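Local coordinates for hemolysin-related protein (Vibrio cholerae serotype O1, PDB 6MLT), which is a secreted biofilm matrix protein that binds metal ions and probably carbohydrate, and probably helps the bacterium adhere to surfaces, at residues K263-N271 / D454-K462. Residues are numbered along the deposited sequence; the frame is centred on the assembly and turned at random.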
# COMPACT_ATOMS: atom_id res chain seq x y z
N LYS A 263 -16.46 -1.85 -8.84
CA LYS A 263 -16.82 -2.72 -7.73
C LYS A 263 -17.96 -2.11 -6.93
O LYS A 263 -19.00 -2.74 -6.73
CB LYS A 263 -15.60 -2.97 -6.83
CG LYS A 263 -15.88 -3.97 -5.72
CD LYS A 263 -14.72 -4.11 -4.76
CE LYS A 263 -15.11 -4.94 -3.54
NZ LYS A 263 -13.95 -5.29 -2.70
N TRP A 264 -17.77 -0.88 -6.46
CA TRP A 264 -18.85 -0.10 -5.88
C TRP A 264 -18.48 1.37 -5.97
O TRP A 264 -17.31 1.73 -6.14
CB TRP A 264 -19.14 -0.50 -4.42
CG TRP A 264 -17.97 -0.44 -3.49
CD1 TRP A 264 -17.15 -1.48 -3.14
CD2 TRP A 264 -17.50 0.70 -2.75
NE1 TRP A 264 -16.19 -1.05 -2.25
CE2 TRP A 264 -16.38 0.29 -2.00
CE3 TRP A 264 -17.90 2.04 -2.67
CZ2 TRP A 264 -15.67 1.15 -1.16
CZ3 TRP A 264 -17.20 2.90 -1.84
CH2 TRP A 264 -16.10 2.45 -1.10
N ARG A 265 -19.50 2.22 -5.89
CA ARG A 265 -19.29 3.66 -5.89
C ARG A 265 -20.35 4.32 -5.02
O ARG A 265 -21.43 3.76 -4.81
CB ARG A 265 -19.34 4.24 -7.31
CG ARG A 265 -20.71 4.20 -7.96
CD ARG A 265 -20.69 4.77 -9.38
NE ARG A 265 -20.53 6.23 -9.41
CZ ARG A 265 -21.51 7.09 -9.15
NH1 ARG A 265 -22.72 6.67 -8.82
NH2 ARG A 265 -21.28 8.39 -9.22
N VAL A 266 -20.02 5.49 -4.50
CA VAL A 266 -20.90 6.24 -3.62
C VAL A 266 -20.90 7.70 -4.06
O VAL A 266 -19.83 8.30 -4.21
CB VAL A 266 -20.47 6.12 -2.14
CG1 VAL A 266 -21.28 7.08 -1.26
CG2 VAL A 266 -20.65 4.68 -1.65
N ASN A 267 -22.08 8.26 -4.26
CA ASN A 267 -22.28 9.70 -4.30
C ASN A 267 -23.03 10.06 -3.03
O ASN A 267 -24.10 9.49 -2.77
CB ASN A 267 -23.06 10.14 -5.54
CG ASN A 267 -23.53 11.57 -5.44
OD1 ASN A 267 -24.71 11.83 -5.19
ND2 ASN A 267 -22.60 12.51 -5.58
N ASN A 268 -22.47 10.95 -2.24
CA ASN A 268 -22.98 11.24 -0.90
C ASN A 268 -23.28 12.73 -0.79
O ASN A 268 -22.38 13.54 -0.53
CB ASN A 268 -22.00 10.80 0.17
CG ASN A 268 -22.53 11.03 1.56
OD1 ASN A 268 -23.67 11.46 1.74
ND2 ASN A 268 -21.72 10.73 2.56
N LEU A 269 -24.56 13.10 -0.97
CA LEU A 269 -24.94 14.50 -0.93
C LEU A 269 -24.86 15.09 0.47
O LEU A 269 -24.75 16.31 0.61
CB LEU A 269 -26.35 14.68 -1.50
CG LEU A 269 -26.50 14.30 -2.98
CD1 LEU A 269 -27.95 14.40 -3.42
CD2 LEU A 269 -25.61 15.16 -3.87
N SER A 270 -24.91 14.25 1.52
CA SER A 270 -24.71 14.73 2.88
C SER A 270 -23.25 15.00 3.21
O SER A 270 -22.97 15.60 4.25
CB SER A 270 -25.29 13.72 3.88
OG SER A 270 -24.45 12.57 3.98
N ASN A 271 -22.31 14.57 2.36
CA ASN A 271 -20.89 14.87 2.52
C ASN A 271 -20.22 14.76 1.16
O ASN A 271 -19.50 13.79 0.89
CB ASN A 271 -20.23 13.92 3.53
CG ASN A 271 -18.76 14.24 3.75
OD1 ASN A 271 -18.33 15.40 3.68
ND2 ASN A 271 -17.97 13.21 4.04
N ASP A 454 -15.08 10.30 6.38
CA ASP A 454 -15.87 9.07 6.33
C ASP A 454 -14.96 7.87 6.10
O ASP A 454 -14.06 7.91 5.26
CB ASP A 454 -16.91 9.14 5.20
CG ASP A 454 -18.00 10.16 5.48
OD1 ASP A 454 -18.04 10.67 6.62
OD2 ASP A 454 -18.80 10.47 4.57
N MET A 455 -15.24 6.80 6.84
CA MET A 455 -14.52 5.53 6.74
C MET A 455 -15.45 4.49 6.13
O MET A 455 -16.58 4.32 6.59
CB MET A 455 -14.05 5.06 8.11
CG MET A 455 -13.43 3.66 8.14
SD MET A 455 -11.78 3.62 7.43
CE MET A 455 -10.87 4.54 8.68
N TYR A 456 -14.97 3.80 5.10
CA TYR A 456 -15.70 2.74 4.42
C TYR A 456 -14.95 1.41 4.56
O TYR A 456 -13.72 1.38 4.58
CB TYR A 456 -15.88 3.07 2.94
CG TYR A 456 -16.94 4.12 2.69
CD1 TYR A 456 -16.65 5.47 2.82
CD2 TYR A 456 -18.24 3.75 2.36
CE1 TYR A 456 -17.63 6.42 2.61
CE2 TYR A 456 -19.22 4.71 2.14
CZ TYR A 456 -18.90 6.04 2.28
OH TYR A 456 -19.87 7.00 2.07
N ASP A 457 -15.71 0.31 4.63
CA ASP A 457 -15.07 -1.00 4.56
C ASP A 457 -14.86 -1.40 3.10
O ASP A 457 -15.21 -0.67 2.16
CB ASP A 457 -15.87 -2.04 5.35
CG ASP A 457 -17.20 -2.40 4.71
OD1 ASP A 457 -17.45 -2.08 3.53
OD2 ASP A 457 -18.02 -3.03 5.42
N ALA A 458 -14.25 -2.56 2.89
CA ALA A 458 -13.87 -2.97 1.54
C ALA A 458 -15.08 -3.17 0.62
O ALA A 458 -14.92 -3.11 -0.61
CB ALA A 458 -13.05 -4.26 1.59
N GLN A 459 -16.26 -3.39 1.18
CA GLN A 459 -17.47 -3.64 0.41
C GLN A 459 -18.28 -2.37 0.14
O GLN A 459 -19.31 -2.45 -0.53
CB GLN A 459 -18.37 -4.65 1.14
CG GLN A 459 -17.86 -6.08 1.10
CD GLN A 459 -16.60 -6.28 1.92
OE1 GLN A 459 -16.53 -5.88 3.08
NE2 GLN A 459 -15.59 -6.90 1.32
N GLY A 460 -17.85 -1.22 0.65
CA GLY A 460 -18.57 0.01 0.41
C GLY A 460 -19.58 0.37 1.48
O GLY A 460 -20.38 1.29 1.26
N ASN A 461 -19.58 -0.32 2.61
CA ASN A 461 -20.41 0.07 3.74
C ASN A 461 -19.70 1.16 4.53
O ASN A 461 -18.52 1.01 4.86
CB ASN A 461 -20.71 -1.11 4.66
CG ASN A 461 -21.26 -2.30 3.92
OD1 ASN A 461 -20.66 -3.37 3.91
ND2 ASN A 461 -22.40 -2.11 3.28
N LYS A 462 -20.41 2.23 4.84
CA LYS A 462 -19.83 3.28 5.68
C LYS A 462 -19.76 2.80 7.12
O LYS A 462 -20.76 2.35 7.69
CB LYS A 462 -20.66 4.55 5.59
CG LYS A 462 -20.03 5.74 6.33
CD LYS A 462 -20.59 7.05 5.84
CE LYS A 462 -22.01 7.27 6.34
NZ LYS A 462 -22.74 8.27 5.49
O HOH W 1 -19.06 9.45 2.03
O HOH W 2 -21.39 10.81 5.39
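Gly460 lies on one face of the Trp264 indole, with its CA 3.3 Å from the centroid of the six-membered ring, a CH-pi contact. The Gln459 carbonyl carbon covers the rim of that face, and Ala458 O sits near the ring plane at the NE1 edge. The six-membered ring of Trp264 and the Tyr456 ring are near parallel (27°) but slid apart, so they barely overlap. Lys462 CG lies over one face of Tyr456, toward the rim, and a water sits at its edge, in plane. The contact packs two neighbouring four-stranded blades of a beta-propeller: outer strand 262-266 meets the hairpin of strands 452-457 and 462-467. The type I turn Asp457 to Gly460 brings the glycine onto the indole. Ala458 O takes two hydrogen bonds, from Trp264 NE1 (2.9 Å) and Lys263 NZ (3.2 Å), which reach it from opposite faces of the carbonyl plane. Val266 CG2 touches Tyr456 CE2 at 4.1 Å. Two waters link Asn268 ND2 to Asp454 OD2; one also binds Tyr456 OH, the other Lys462 NZ. Asp454 OD1 is hydrogen-bonded to Ser465 OG. Asn271 ND2, also bonded to Ala452 O, gives a nearly straight bond of 2.9 Å to Asp454 OD2, meeting it from above the carboxylate plane.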